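Local coordinates for putative epoxide hydrolase protein (Klebsiella pneumoniae subsp. pneumoniae, PDB 5BOV) that is a putative epoxide hydrolase of the alpha/beta hydrolase fold, probably cleaving its substrate by hydrolysis, although its true substrate is not established, at residues G6-I11 and Y42-Y47; Q12-G17 and M96-I101; G17-G22 and T72-A77; P64-Y69 and A90-L95; N82-A87 and K225-Y230. All blocks are in the same frame, centred on the assembly; numbering follows the deposited sequence.

Contact 1 of 5, residues G6-I11 and Y42-Y47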
# COMPACT_ATOMS: atom_id res chain seq x y z
N GLY A 6 -16.31 -17.34 6.77
CA GLY A 6 -14.89 -17.54 6.95
C GLY A 6 -14.09 -17.19 5.71
O GLY A 6 -12.91 -17.56 5.62
N ALA A 7 -14.70 -16.58 4.70
CA ALA A 7 -14.00 -16.61 3.38
C ALA A 7 -12.72 -15.82 3.36
O ALA A 7 -11.78 -16.15 2.61
CB ALA A 7 -14.90 -16.06 2.25
N PHE A 8 -12.75 -14.72 4.10
CA PHE A 8 -11.58 -13.82 4.09
C PHE A 8 -10.44 -14.45 4.85
O PHE A 8 -9.30 -14.01 4.66
CB PHE A 8 -11.94 -12.48 4.74
CG PHE A 8 -10.92 -11.41 4.47
CD1 PHE A 8 -10.93 -10.70 3.27
CD2 PHE A 8 -9.94 -11.15 5.41
CE1 PHE A 8 -9.97 -9.75 2.99
CE2 PHE A 8 -9.00 -10.21 5.11
CZ PHE A 8 -9.01 -9.54 3.91
N ASP A 9 -10.67 -15.49 5.64
CA ASP A 9 -9.60 -16.20 6.28
C ASP A 9 -9.00 -17.39 5.49
O ASP A 9 -8.10 -18.06 6.03
CB ASP A 9 -10.01 -16.62 7.68
CG ASP A 9 -10.16 -15.43 8.62
OD1 ASP A 9 -9.53 -14.36 8.39
OD2 ASP A 9 -10.99 -15.59 9.56
N LYS A 10 -9.41 -17.61 4.24
CA LYS A 10 -8.82 -18.64 3.41
C LYS A 10 -7.75 -17.95 2.59
O LYS A 10 -8.05 -17.19 1.72
CB LYS A 10 -9.89 -19.32 2.56
CG LYS A 10 -10.82 -20.14 3.42
CD LYS A 10 -11.98 -20.70 2.59
CE LYS A 10 -12.73 -21.74 3.41
NZ LYS A 10 -13.70 -21.04 4.31
N ILE A 11 -6.50 -18.16 2.98
CA ILE A 11 -5.36 -17.55 2.33
C ILE A 11 -4.82 -18.46 1.25
O ILE A 11 -4.55 -19.62 1.48
CB ILE A 11 -4.23 -17.26 3.31
CG1 ILE A 11 -4.80 -16.44 4.49
CG2 ILE A 11 -3.14 -16.50 2.63
CD1 ILE A 11 -5.52 -15.17 4.09
N TYR A 42 0.64 -2.20 8.28
CA TYR A 42 -0.72 -2.78 8.27
C TYR A 42 -0.70 -4.05 7.49
O TYR A 42 0.39 -4.52 7.05
CB TYR A 42 -1.72 -1.78 7.72
CG TYR A 42 -1.66 -0.43 8.44
CD1 TYR A 42 -2.46 -0.20 9.52
CD2 TYR A 42 -0.88 0.61 7.99
CE1 TYR A 42 -2.45 1.03 10.19
CE2 TYR A 42 -0.87 1.82 8.60
CZ TYR A 42 -1.65 2.04 9.70
OH TYR A 42 -1.61 3.27 10.30
N ASP A 43 -1.85 -4.67 7.26
CA ASP A 43 -1.86 -5.87 6.41
C ASP A 43 -3.22 -6.06 5.72
O ASP A 43 -4.01 -5.11 5.70
CB ASP A 43 -1.42 -7.14 7.16
CG ASP A 43 -2.50 -7.71 8.03
OD1 ASP A 43 -3.50 -7.04 8.31
OD2 ASP A 43 -2.21 -8.83 8.54
N ILE A 44 -3.47 -7.24 5.18
CA ILE A 44 -4.71 -7.53 4.47
C ILE A 44 -5.98 -7.27 5.31
O ILE A 44 -7.08 -7.08 4.79
CB ILE A 44 -4.74 -8.96 3.90
CG1 ILE A 44 -4.71 -10.01 4.99
CG2 ILE A 44 -3.58 -9.12 2.90
CD1 ILE A 44 -4.99 -11.39 4.49
N GLN A 45 -5.86 -7.32 6.66
CA GLN A 45 -7.03 -7.07 7.48
C GLN A 45 -7.61 -5.68 7.30
O GLN A 45 -8.77 -5.41 7.67
CB GLN A 45 -6.75 -7.34 8.97
CG GLN A 45 -6.26 -8.74 9.30
CD GLN A 45 -7.10 -9.88 8.70
OE1 GLN A 45 -6.49 -10.91 8.25
NE2 GLN A 45 -8.34 -9.78 8.72
N SER A 46 -6.83 -4.77 6.72
CA SER A 46 -7.33 -3.46 6.37
C SER A 46 -8.57 -3.56 5.41
O SER A 46 -9.39 -2.64 5.43
CB SER A 46 -6.26 -2.68 5.61
OG SER A 46 -5.12 -2.40 6.41
N TYR A 47 -8.69 -4.70 4.72
CA TYR A 47 -9.76 -4.94 3.78
C TYR A 47 -10.65 -6.07 4.18
O TYR A 47 -11.48 -6.49 3.38
CB TYR A 47 -9.15 -5.17 2.41
CG TYR A 47 -8.29 -4.00 1.94
CD1 TYR A 47 -8.88 -2.80 1.54
CD2 TYR A 47 -6.90 -4.08 1.92
CE1 TYR A 47 -8.15 -1.75 1.07
CE2 TYR A 47 -6.11 -3.00 1.49
CZ TYR A 47 -6.72 -1.84 1.07
OH TYR A 47 -6.00 -0.78 0.59
O HOH W 1 -10.16 -11.94 9.19
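Phe8 drives its ring end-first into the 3-10 segment 44-46, so that the ring meets backbone carbonyls more than side chains. Its CZ lies 3.2 Å from Ile44 O, which sits at the ring edge close to the ring plane, and its CE1 lies 3.6 Å from Tyr47 O. With CG anti to the backbone N (chi1 -166°), the ring extends from segment 6-11 straight at this turn. The amide of Gln45 stands almost perpendicular to the ring, the planes 85° apart, and Gln45 NE2 approaches Phe8 CE2 to 3.7 Å; a bend at chi2 of the glutamine turns the amide toward the Phe8 ring. Beside the ring, Ile11 and Ile44 meet tip to tip, CD1 to CD1 at 3.8 Å. Val24 of strand 19-26 touches Phe8, Ile11 and Ile44, making a shared apolar floor. The one polar link is indirect: a water donates to Asp9 OD1 at 2.6 Å and accepts from Gln45 NE2 at 2.9 Å. Burial of the Phe8 ring and the isoleucine tips thus joins the N-terminal 3-10 turn to the loop after strand 32-37. The C-H edge of Phe8 faces Ile44 O, which is probably favourable electrostatically, while the water gives the Gln45 amide an acceptor.

Contact 2 of 5, residues Q12-G17 and M96-I101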
# COMPACT_ATOMS: atom_id res chain seq x y z
N GLN A 12 -4.76 -17.94 0.03
CA GLN A 12 -4.23 -18.67 -1.13
C GLN A 12 -2.77 -18.28 -1.32
O GLN A 12 -2.32 -17.26 -0.83
CB GLN A 12 -4.96 -18.28 -2.41
CG GLN A 12 -6.49 -18.23 -2.38
CD GLN A 12 -7.05 -19.54 -2.12
OE1 GLN A 12 -6.62 -20.55 -2.69
NE2 GLN A 12 -8.06 -19.60 -1.23
N GLN A 13 -2.05 -19.11 -2.07
CA GLN A 13 -0.61 -18.92 -2.32
C GLN A 13 -0.34 -19.13 -3.78
O GLN A 13 -0.88 -20.07 -4.40
CB GLN A 13 0.22 -19.89 -1.50
CG GLN A 13 0.06 -19.82 -0.01
CD GLN A 13 0.58 -18.56 0.71
OE1 GLN A 13 0.01 -18.15 1.72
NE2 GLN A 13 1.62 -17.95 0.22
N ILE A 14 0.49 -18.28 -4.37
CA ILE A 14 0.84 -18.44 -5.79
C ILE A 14 2.25 -17.95 -6.06
O ILE A 14 2.67 -16.92 -5.55
CB ILE A 14 -0.23 -17.76 -6.72
CG1 ILE A 14 -0.12 -18.28 -8.16
CG2 ILE A 14 -0.12 -16.24 -6.73
CD1 ILE A 14 -1.32 -17.98 -9.05
N ARG A 15 2.98 -18.67 -6.92
CA ARG A 15 4.27 -18.20 -7.38
C ARG A 15 4.11 -17.01 -8.31
O ARG A 15 3.33 -17.06 -9.27
CB ARG A 15 5.01 -19.35 -8.08
CG ARG A 15 6.45 -19.04 -8.53
CD ARG A 15 6.99 -20.20 -9.40
NE ARG A 15 7.02 -21.39 -8.54
CZ ARG A 15 8.04 -21.80 -7.78
NH1 ARG A 15 9.22 -21.18 -7.87
NH2 ARG A 15 7.88 -22.84 -6.96
N ALA A 16 4.79 -15.92 -8.02
CA ALA A 16 4.71 -14.76 -8.83
C ALA A 16 6.04 -14.02 -8.74
O ALA A 16 6.38 -13.40 -7.73
CB ALA A 16 3.57 -13.85 -8.34
N GLY A 17 6.80 -14.06 -9.85
CA GLY A 17 8.06 -13.33 -9.90
C GLY A 17 9.04 -13.93 -8.92
O GLY A 17 9.30 -15.14 -8.93
N MSE A 96 -0.81 -10.36 -11.11
CA MSE A 96 -1.90 -10.24 -12.11
C MSE A 96 -1.66 -11.24 -13.21
O MSE A 96 -2.59 -11.99 -13.62
CB MSE A 96 -1.98 -8.80 -12.64
CG MSE A 96 -2.64 -7.88 -11.59
SE MSE A 96 -2.56 -6.04 -12.30
CE MSE A 96 -4.04 -6.31 -13.46
N ASP A 97 -0.43 -11.27 -13.72
CA ASP A 97 -0.10 -12.25 -14.71
C ASP A 97 -0.34 -13.71 -14.26
O ASP A 97 -0.93 -14.54 -15.03
CB ASP A 97 1.34 -12.15 -15.20
CG ASP A 97 1.64 -10.84 -15.93
OD1 ASP A 97 0.71 -10.17 -16.44
OD2 ASP A 97 2.87 -10.54 -16.05
N ALA A 98 0.08 -14.05 -13.05
CA ALA A 98 -0.05 -15.39 -12.55
C ALA A 98 -1.52 -15.81 -12.40
O ALA A 98 -1.90 -16.99 -12.53
CB ALA A 98 0.69 -15.57 -11.23
N LEU A 99 -2.38 -14.85 -12.08
CA LEU A 99 -3.82 -15.04 -11.99
C LEU A 99 -4.58 -14.90 -13.30
O LEU A 99 -5.80 -15.01 -13.32
CB LEU A 99 -4.44 -14.07 -10.93
CG LEU A 99 -3.96 -14.27 -9.47
CD1 LEU A 99 -4.44 -13.12 -8.57
CD2 LEU A 99 -4.45 -15.62 -8.92
N ASN A 100 -3.89 -14.59 -14.37
CA ASN A 100 -4.52 -14.34 -15.67
C ASN A 100 -5.52 -13.19 -15.66
O ASN A 100 -6.58 -13.22 -16.30
CB ASN A 100 -5.15 -15.62 -16.26
CG ASN A 100 -4.12 -16.68 -16.51
OD1 ASN A 100 -3.08 -16.40 -17.09
ND2 ASN A 100 -4.34 -17.87 -15.97
N ILE A 101 -5.12 -12.12 -14.96
CA ILE A 101 -5.96 -10.94 -14.82
C ILE A 101 -5.32 -9.91 -15.75
O ILE A 101 -4.25 -9.38 -15.43
CB ILE A 101 -6.04 -10.45 -13.36
CG1 ILE A 101 -6.85 -11.45 -12.49
CG2 ILE A 101 -6.75 -9.09 -13.31
CD1 ILE A 101 -6.81 -11.10 -10.99
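Ile14 CD1 carries most of this contact, touching Ala98 and Leu99 where helix 85-98 runs out. It lies 3.8 Å from Ala98 CB, 3.7 Å from Ala98 O and 3.9 Å from Leu99 CD2, and so rests between two consecutive residues. The reach comes from an extended side chain: CG1 is anti to the backbone N (chi1 -162°) and chi2 is also near 180°. Ala98 CB in turn meets the strand backbone, 3.6 Å from Arg15 O, and more distantly Ala16 CB at 4.4 Å. The small methyl allows the chains to come close, with the CA atoms of Ala16 and Ala98 6.1 Å apart.

One shell out, the strand is held by backbone hydrogen bonds of Ile14 with Ile21 in strand 19-26. The helix ends in a Schellman motif in which Asn100 has positive phi and Ile101 N bonds back to Met96 O (selenomethionine here) at 2.9 Å. Leu95 and His94, one turn earlier, extend the same surface under Ile14 and Ala16. Every contact of side chain with side chain is aliphatic, and the remaining ones set methyls against backbone oxygens, which implies that dispersion and burial of methyl groups, rather than directional bonding, seat the outermost strand 12-16 on this helix.

Contact 3 of 5, residues G17-G22 and T72-A77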
# COMPACT_ATOMS: atom_id res chain seq x y z
N GLY A 17 6.80 -14.06 -9.85
CA GLY A 17 8.06 -13.33 -9.90
C GLY A 17 9.04 -13.93 -8.92
O GLY A 17 9.30 -15.14 -8.93
N ASP A 18 9.57 -13.09 -8.06
CA ASP A 18 10.50 -13.54 -7.02
C ASP A 18 9.83 -14.02 -5.75
O ASP A 18 10.54 -14.43 -4.79
CB ASP A 18 11.45 -12.38 -6.68
CG ASP A 18 12.42 -12.06 -7.81
OD1 ASP A 18 12.69 -12.90 -8.67
OD2 ASP A 18 13.04 -10.95 -7.72
N LEU A 19 8.49 -14.00 -5.71
CA LEU A 19 7.75 -14.33 -4.49
C LEU A 19 6.83 -15.52 -4.62
O LEU A 19 6.42 -15.88 -5.72
CB LEU A 19 6.87 -13.10 -4.19
CG LEU A 19 7.59 -11.78 -4.01
CD1 LEU A 19 6.55 -10.68 -3.76
CD2 LEU A 19 8.59 -11.81 -2.84
N ASN A 20 6.49 -16.06 -3.48
CA ASN A 20 5.25 -16.82 -3.33
C ASN A 20 4.32 -15.88 -2.53
O ASN A 20 4.59 -15.59 -1.39
CB ASN A 20 5.53 -18.14 -2.62
CG ASN A 20 4.31 -18.81 -2.01
OD1 ASN A 20 3.16 -18.52 -2.25
ND2 ASN A 20 4.62 -19.69 -1.05
N ILE A 21 3.30 -15.38 -3.21
CA ILE A 21 2.46 -14.38 -2.67
C ILE A 21 1.30 -15.04 -1.98
O ILE A 21 0.60 -15.89 -2.56
CB ILE A 21 1.96 -13.42 -3.79
CG1 ILE A 21 3.13 -12.58 -4.27
CG2 ILE A 21 0.87 -12.46 -3.22
CD1 ILE A 21 2.83 -11.64 -5.44
N GLY A 22 1.04 -14.59 -0.73
CA GLY A 22 -0.16 -14.93 0.01
C GLY A 22 -1.29 -13.92 -0.22
O GLY A 22 -1.05 -12.74 -0.17
N THR A 72 3.38 -13.95 2.46
CA THR A 72 4.14 -13.69 1.30
C THR A 72 5.62 -13.97 1.61
O THR A 72 6.13 -13.44 2.59
CB THR A 72 3.93 -12.29 0.78
OG1 THR A 72 2.62 -12.28 0.16
CG2 THR A 72 5.00 -11.91 -0.28
N ARG A 73 6.31 -14.71 0.75
CA ARG A 73 7.72 -15.08 1.04
C ARG A 73 8.54 -14.97 -0.23
O ARG A 73 8.00 -15.02 -1.34
CB ARG A 73 7.81 -16.52 1.66
CG ARG A 73 7.32 -17.61 0.78
CD ARG A 73 7.43 -18.99 1.46
NE ARG A 73 7.11 -20.12 0.55
CZ ARG A 73 7.73 -20.46 -0.58
NH1 ARG A 73 8.80 -19.81 -1.05
NH2 ARG A 73 7.28 -21.50 -1.27
N PHE A 74 9.82 -14.76 -0.06
CA PHE A 74 10.75 -14.84 -1.21
C PHE A 74 10.98 -16.32 -1.54
O PHE A 74 11.23 -17.14 -0.67
CB PHE A 74 12.06 -14.14 -0.88
CG PHE A 74 11.95 -12.65 -0.89
CD1 PHE A 74 11.51 -11.95 0.22
CD2 PHE A 74 12.26 -11.92 -2.04
CE1 PHE A 74 11.40 -10.58 0.20
CE2 PHE A 74 12.13 -10.51 -2.06
CZ PHE A 74 11.65 -9.86 -0.98
N LEU A 75 11.03 -16.61 -2.83
CA LEU A 75 11.30 -17.97 -3.30
C LEU A 75 12.72 -18.41 -3.01
O LEU A 75 12.97 -19.61 -2.77
CB LEU A 75 11.02 -18.05 -4.80
CG LEU A 75 9.58 -17.75 -5.18
CD1 LEU A 75 9.47 -17.50 -6.66
CD2 LEU A 75 8.63 -18.88 -4.75
N SER A 76 13.66 -17.46 -3.02
CA SER A 76 15.11 -17.76 -2.87
C SER A 76 15.69 -16.94 -1.76
O SER A 76 15.50 -15.69 -1.71
CB SER A 76 15.82 -17.50 -4.19
OG SER A 76 17.23 -17.48 -4.01
N ALA A 77 16.45 -17.61 -0.89
CA ALA A 77 17.17 -16.95 0.19
C ALA A 77 18.13 -15.87 -0.27
O ALA A 77 18.42 -14.97 0.50
CB ALA A 77 17.90 -18.00 1.02
O HOH W 2 13.21 -15.10 -4.77
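Asn20 and Arg73 form the antiparallel hydrogen-bonded pair at the middle of this strand pairing, with Asn20 N to Arg73 O at 2.8 Å and Arg73 N to Asn20 O at 2.9 Å. The side chains of Leu19 and Phe74, the adjacent non-hydrogen-bonded pair, diverge from the backbone pairing yet both lie on the buried face. There the packing is tight: Leu19 CD2 sits over the centre of the Phe74 ring, 3.8 Å from its centroid and 13° off the normal, a CH-pi contact. Next along, Gly22 N donates to Thr72 OG1 at 2.9 Å; that oxygen also bonds to Tyr65 O.

The face bearing Asn20 and Arg73 is the solvent side. Both side chains are modelled in two conformations; in the copy described, Asn20 CB lies 3.8 Å above the guanidinium plane of Arg73, but the amide nitrogen then crowds Arg73 NE, donor against donor, so this stacking is doubtful. Asn20 OD1 is taken by Gln13 NE2. Toward the open end, the pairing outlasts the regular strands through Leu75 N to Asp18 O (3.0 Å, nearly straight at 178°), and a water links Asp18 O to Ser76 N.

In the sheet, strand 19-26 is held between strands 12-16 and 59-74; helix 85-98 lies against the Leu19 and Ile21 side, where these residues touch Asp91 and Leu95.

Contact 4 of 5, residues P64-Y69 and A90-L95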
# COMPACT_ATOMS: atom_id res chain seq x y z
N PRO A 64 -3.62 -9.12 -1.48
CA PRO A 64 -2.38 -9.75 -1.19
C PRO A 64 -1.60 -9.17 -0.07
O PRO A 64 -1.66 -7.95 0.16
CB PRO A 64 -1.60 -9.54 -2.51
CG PRO A 64 -2.06 -8.19 -2.98
CD PRO A 64 -3.49 -8.10 -2.56
N TYR A 65 -0.83 -10.01 0.61
CA TYR A 65 0.22 -9.49 1.49
C TYR A 65 1.34 -8.97 0.62
O TYR A 65 1.84 -9.67 -0.30
CB TYR A 65 0.78 -10.57 2.40
CG TYR A 65 -0.10 -11.09 3.50
CD1 TYR A 65 -0.41 -10.30 4.59
CD2 TYR A 65 -0.61 -12.40 3.46
CE1 TYR A 65 -1.13 -10.81 5.67
CE2 TYR A 65 -1.39 -12.90 4.49
CZ TYR A 65 -1.63 -12.12 5.61
OH TYR A 65 -2.38 -12.59 6.64
N LEU A 66 1.80 -7.75 0.87
CA LEU A 66 3.00 -7.25 0.21
C LEU A 66 4.28 -8.05 0.68
O LEU A 66 4.26 -8.69 1.69
CB LEU A 66 3.19 -5.77 0.51
CG LEU A 66 2.07 -4.83 0.00
CD1 LEU A 66 2.46 -3.41 0.41
CD2 LEU A 66 1.88 -4.92 -1.48
N ARG A 67 5.35 -7.95 -0.12
CA ARG A 67 6.63 -8.48 0.32
C ARG A 67 6.95 -7.94 1.75
O ARG A 67 6.70 -6.76 2.04
CB ARG A 67 7.72 -8.14 -0.70
CG ARG A 67 7.95 -6.64 -0.97
CD ARG A 67 9.26 -6.39 -1.76
NE ARG A 67 9.20 -7.05 -3.04
CZ ARG A 67 10.26 -7.46 -3.75
NH1 ARG A 67 11.51 -7.18 -3.35
NH2 ARG A 67 10.09 -8.12 -4.86
N GLY A 68 7.38 -8.83 2.61
CA GLY A 68 7.64 -8.50 4.00
C GLY A 68 6.47 -8.66 4.97
O GLY A 68 6.57 -8.25 6.11
N TYR A 69 5.35 -9.23 4.52
CA TYR A 69 4.18 -9.38 5.36
C TYR A 69 3.51 -10.74 5.22
O TYR A 69 3.44 -11.34 4.13
CB TYR A 69 3.10 -8.34 5.03
CG TYR A 69 3.53 -6.92 5.11
CD1 TYR A 69 4.31 -6.35 4.10
CD2 TYR A 69 3.10 -6.13 6.15
CE1 TYR A 69 4.65 -5.00 4.17
CE2 TYR A 69 3.45 -4.79 6.25
CZ TYR A 69 4.14 -4.22 5.23
OH TYR A 69 4.49 -2.86 5.33
N ALA A 90 6.18 -4.19 -9.44
CA ALA A 90 6.47 -5.37 -10.26
C ALA A 90 5.83 -6.63 -9.67
O ALA A 90 5.29 -7.45 -10.43
CB ALA A 90 7.97 -5.55 -10.40
N ASP A 91 5.84 -6.76 -8.32
CA ASP A 91 5.25 -7.90 -7.65
C ASP A 91 3.73 -8.01 -8.04
O ASP A 91 3.19 -9.09 -8.29
CB ASP A 91 5.28 -7.79 -6.14
CG ASP A 91 6.68 -7.83 -5.51
OD1 ASP A 91 7.59 -8.49 -6.12
OD2 ASP A 91 6.79 -7.29 -4.39
N ILE A 92 3.06 -6.87 -8.04
CA ILE A 92 1.64 -6.86 -8.34
C ILE A 92 1.34 -7.23 -9.77
O ILE A 92 0.37 -7.95 -10.09
CB ILE A 92 0.94 -5.53 -7.88
CG1 ILE A 92 1.10 -5.35 -6.37
CG2 ILE A 92 -0.52 -5.48 -8.32
CD1 ILE A 92 0.77 -6.56 -5.48
N VAL A 93 2.16 -6.75 -10.70
CA VAL A 93 2.01 -7.09 -12.10
C VAL A 93 2.27 -8.63 -12.28
O VAL A 93 1.52 -9.29 -12.99
CB VAL A 93 2.91 -6.30 -13.05
CG1 VAL A 93 2.82 -6.80 -14.49
CG2 VAL A 93 2.52 -4.86 -12.98
N HIS A 94 3.31 -9.16 -11.62
CA HIS A 94 3.54 -10.61 -11.67
C HIS A 94 2.36 -11.38 -11.08
O HIS A 94 1.98 -12.46 -11.60
CB HIS A 94 4.80 -10.97 -10.89
CG HIS A 94 6.05 -10.57 -11.59
ND1 HIS A 94 6.37 -10.95 -12.88
CD2 HIS A 94 7.13 -9.91 -11.11
CE1 HIS A 94 7.56 -10.45 -13.19
NE2 HIS A 94 8.04 -9.82 -12.14
N LEU A 95 1.75 -10.85 -10.02
CA LEU A 95 0.53 -11.52 -9.44
C LEU A 95 -0.60 -11.50 -10.45
O LEU A 95 -1.31 -12.53 -10.62
CB LEU A 95 0.10 -10.78 -8.15
CG LEU A 95 -1.13 -11.27 -7.46
CD1 LEU A 95 -0.96 -12.70 -6.97
CD2 LEU A 95 -1.50 -10.34 -6.30
O HOH W 3 4.74 -6.82 -2.75
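Arg67 and Asp91 form a buried bidentate salt bridge between the turn that interrupts strand 59-74 and helix 85-98, successive elements of the alpha/beta hydrolase fold. The arginine presents its NE edge: NE donates to Asp91 OD2 and NH2 to Asp91 OD1, each at 2.8 Å and nearly straight (168° and 166°). Both carboxylate oxygens use their syn lone pairs, and the guanidinium and carboxylate planes are 16° apart, close to coplanar. A bend at chi3 turns the arginine end side-on to the acid.

Other donors have partners too: Arg67 NH1 bonds to Asn82 O, just ahead of the helix, and a water accepts from Arg67 N while donating to Asp91 OD2 at 2.7 Å. Asp91 OD2 therefore receives two bonds and OD1 one from the atoms described. A buried pair joined by two hydrogen bonds would probably favour the charged forms of both residues. One residue before Arg67, Leu66 N donates to His38 NE2, and Leu66 to Tyr69 make a type II turn with Gly68 at positive phi.

Apolar contacts flank the ion pair: Pro64 crosses Ile92 at about a right angle, with Pro64 CG 4.1 Å from Ile92 CD1, and Pro64 CB rests 3.9 Å from Leu95 CD2.

Contact 5 of 5, residues N82-A87 and K225-Y230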
# COMPACT_ATOMS: atom_id res chain seq x y z
N ASN A 82 14.37 -6.29 -0.72
CA ASN A 82 14.41 -4.94 -1.27
C ASN A 82 13.03 -4.30 -1.17
O ASN A 82 12.05 -4.82 -1.75
CB ASN A 82 14.90 -5.04 -2.72
CG ASN A 82 14.93 -3.70 -3.46
OD1 ASN A 82 14.78 -2.63 -2.89
ND2 ASN A 82 15.12 -3.80 -4.75
N GLY A 83 12.98 -3.15 -0.45
CA GLY A 83 11.75 -2.34 -0.35
C GLY A 83 11.64 -1.14 -1.27
O GLY A 83 10.75 -0.28 -1.07
N GLN A 84 12.37 -1.11 -2.39
CA GLN A 84 12.23 0.07 -3.27
C GLN A 84 10.86 0.05 -3.98
O GLN A 84 10.25 -1.03 -4.18
CB GLN A 84 13.32 0.09 -4.33
CG GLN A 84 13.22 -0.89 -5.46
CD GLN A 84 14.40 -0.79 -6.40
OE1 GLN A 84 15.35 -1.61 -6.36
NE2 GLN A 84 14.36 0.23 -7.27
N PRO A 85 10.36 1.20 -4.36
CA PRO A 85 8.96 1.27 -4.76
C PRO A 85 8.60 0.42 -5.96
O PRO A 85 7.53 -0.26 -5.96
CB PRO A 85 8.72 2.77 -5.04
CG PRO A 85 9.73 3.48 -4.16
CD PRO A 85 10.92 2.56 -4.21
N SER A 86 9.42 0.42 -7.02
CA SER A 86 9.02 -0.28 -8.20
C SER A 86 9.05 -1.81 -8.03
O SER A 86 8.41 -2.53 -8.81
CB SER A 86 9.83 0.14 -9.43
OG SER A 86 11.23 -0.15 -9.22
N ALA A 87 9.77 -2.31 -7.02
CA ALA A 87 9.81 -3.75 -6.77
C ALA A 87 8.43 -4.25 -6.36
O ALA A 87 7.98 -5.29 -6.84
CB ALA A 87 10.87 -4.09 -5.73
N LYS A 225 21.02 1.83 -2.76
CA LYS A 225 20.92 1.76 -4.19
C LYS A 225 19.96 0.67 -4.50
O LYS A 225 19.99 -0.41 -3.90
CB LYS A 225 22.32 1.38 -4.72
CG LYS A 225 22.50 1.68 -6.18
CD LYS A 225 23.90 1.33 -6.68
CE LYS A 225 24.30 2.20 -7.92
NZ LYS A 225 25.20 1.50 -8.92
N GLY A 226 19.06 0.85 -5.42
CA GLY A 226 18.15 -0.25 -5.70
C GLY A 226 18.85 -1.30 -6.53
O GLY A 226 20.06 -1.22 -6.77
N GLU A 227 18.09 -2.29 -6.97
CA GLU A 227 18.61 -3.34 -7.86
C GLU A 227 18.59 -2.87 -9.29
O GLU A 227 17.68 -2.20 -9.75
CB GLU A 227 17.75 -4.62 -7.71
CG GLU A 227 17.91 -5.29 -6.39
CD GLU A 227 17.00 -6.50 -6.31
OE1 GLU A 227 17.34 -7.60 -6.84
OE2 GLU A 227 15.91 -6.38 -5.73
N ALA A 228 19.54 -3.40 -10.04
CA ALA A 228 19.68 -3.06 -11.43
C ALA A 228 18.45 -3.34 -12.27
O ALA A 228 18.07 -2.54 -13.16
CB ALA A 228 20.92 -3.77 -12.00
N LYS A 229 17.77 -4.44 -12.00
CA LYS A 229 16.59 -4.76 -12.78
C LYS A 229 15.37 -3.83 -12.58
O LYS A 229 14.42 -3.90 -13.36
CB LYS A 229 16.14 -6.22 -12.55
CG LYS A 229 15.65 -6.57 -11.17
CD LYS A 229 15.39 -8.06 -11.13
CE LYS A 229 14.69 -8.48 -9.88
NZ LYS A 229 14.62 -9.98 -9.86
N TYR A 230 15.42 -2.98 -11.53
CA TYR A 230 14.38 -2.02 -11.31
C TYR A 230 14.80 -0.59 -11.68
O TYR A 230 13.99 0.33 -11.55
CB TYR A 230 13.93 -2.08 -9.87
CG TYR A 230 13.37 -3.46 -9.49
CD1 TYR A 230 12.35 -4.02 -10.19
CD2 TYR A 230 13.84 -4.13 -8.37
CE1 TYR A 230 11.79 -5.29 -9.82
CE2 TYR A 230 13.32 -5.38 -8.01
CZ TYR A 230 12.31 -5.94 -8.76
OH TYR A 230 11.78 -7.20 -8.41
O HOH W 4 16.66 0.45 -8.96
O HOH W 5 9.14 -8.02 -8.43
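Gln84 and Asn82 together hold the loop residue Glu227 through a short chain of hydrogen bonds. Gln84 OE1 accepts from Glu227 N at 2.9 Å and from Asn82 ND2 at 2.7 Å, the second bond lying in the carbonyl plane on a lone pair and almost straight at 174°. Asn82 ND2 also donates to Glu227 OE2 at 2.9 Å, meeting the carboxylate's anti lone pair. One amide nitrogen thus serves two acceptors.

The torsions explain the layout. Gln84 CG falls between its backbone N and carbonyl carbon (chi1 73°) and the chain then runs extended, carrying the amide across to pack on Gly226, whose CA approaches Gln84 OE1 to 3.2 Å, a spot with little space for a side chain. In Asn82, CG anti to the backbone N (chi1 177°) leaves OD1 to accept from Gln84 N, an Asx turn just ahead of the helix. Glu227 is extended beyond CG and slides past Asn82 in the opposite direction.

Tyr230 packs against the first turn of the helix. Ala87 CA lies 3.9 Å from the centroid of its ring over one face, a CH-pi contact, while Lys229 CG covers the opposite face and Gln84 OE1 lies at the ring edge. Ser86 OG reaches Tyr230 CB at 3.4 Å, but its hydrogen bond goes to Glu234, which also receives Gln84 NE2.

The contact therefore joins the start of helix 85-98 to the loop between helices 209-220 and 231-238; Trp219 packs on Gln84 from the first of these, and Tyr233 and Leu237 touch Ser86 from the second.

From the N terminus, contact 1 closes the first loop, bringing residues 6-11 back to 42-47 before contact 4 opens. Contact 2 starts directly afterwards at residues 12-17 and closes a longer loop at 96-101, crossing contact 1. Contact 3, which also crosses contact 1, and contact 4 are nested inside that loop and cross one another; both use strand 59-74. Contacts 2, 4 and 5 all use helix 85-98, and contact 5, from 82-87 to 225-230, crosses contacts 2 and 4, while following contacts 1 and 3 in series. Asp18 of contact 3 forms a salt bridge with Lys229 of contact 5. Together they tie the N-terminal turn and the sheet's antiparallel edge to the loop after strand 32-37, helix 85-98 and the loop before helix 231-238.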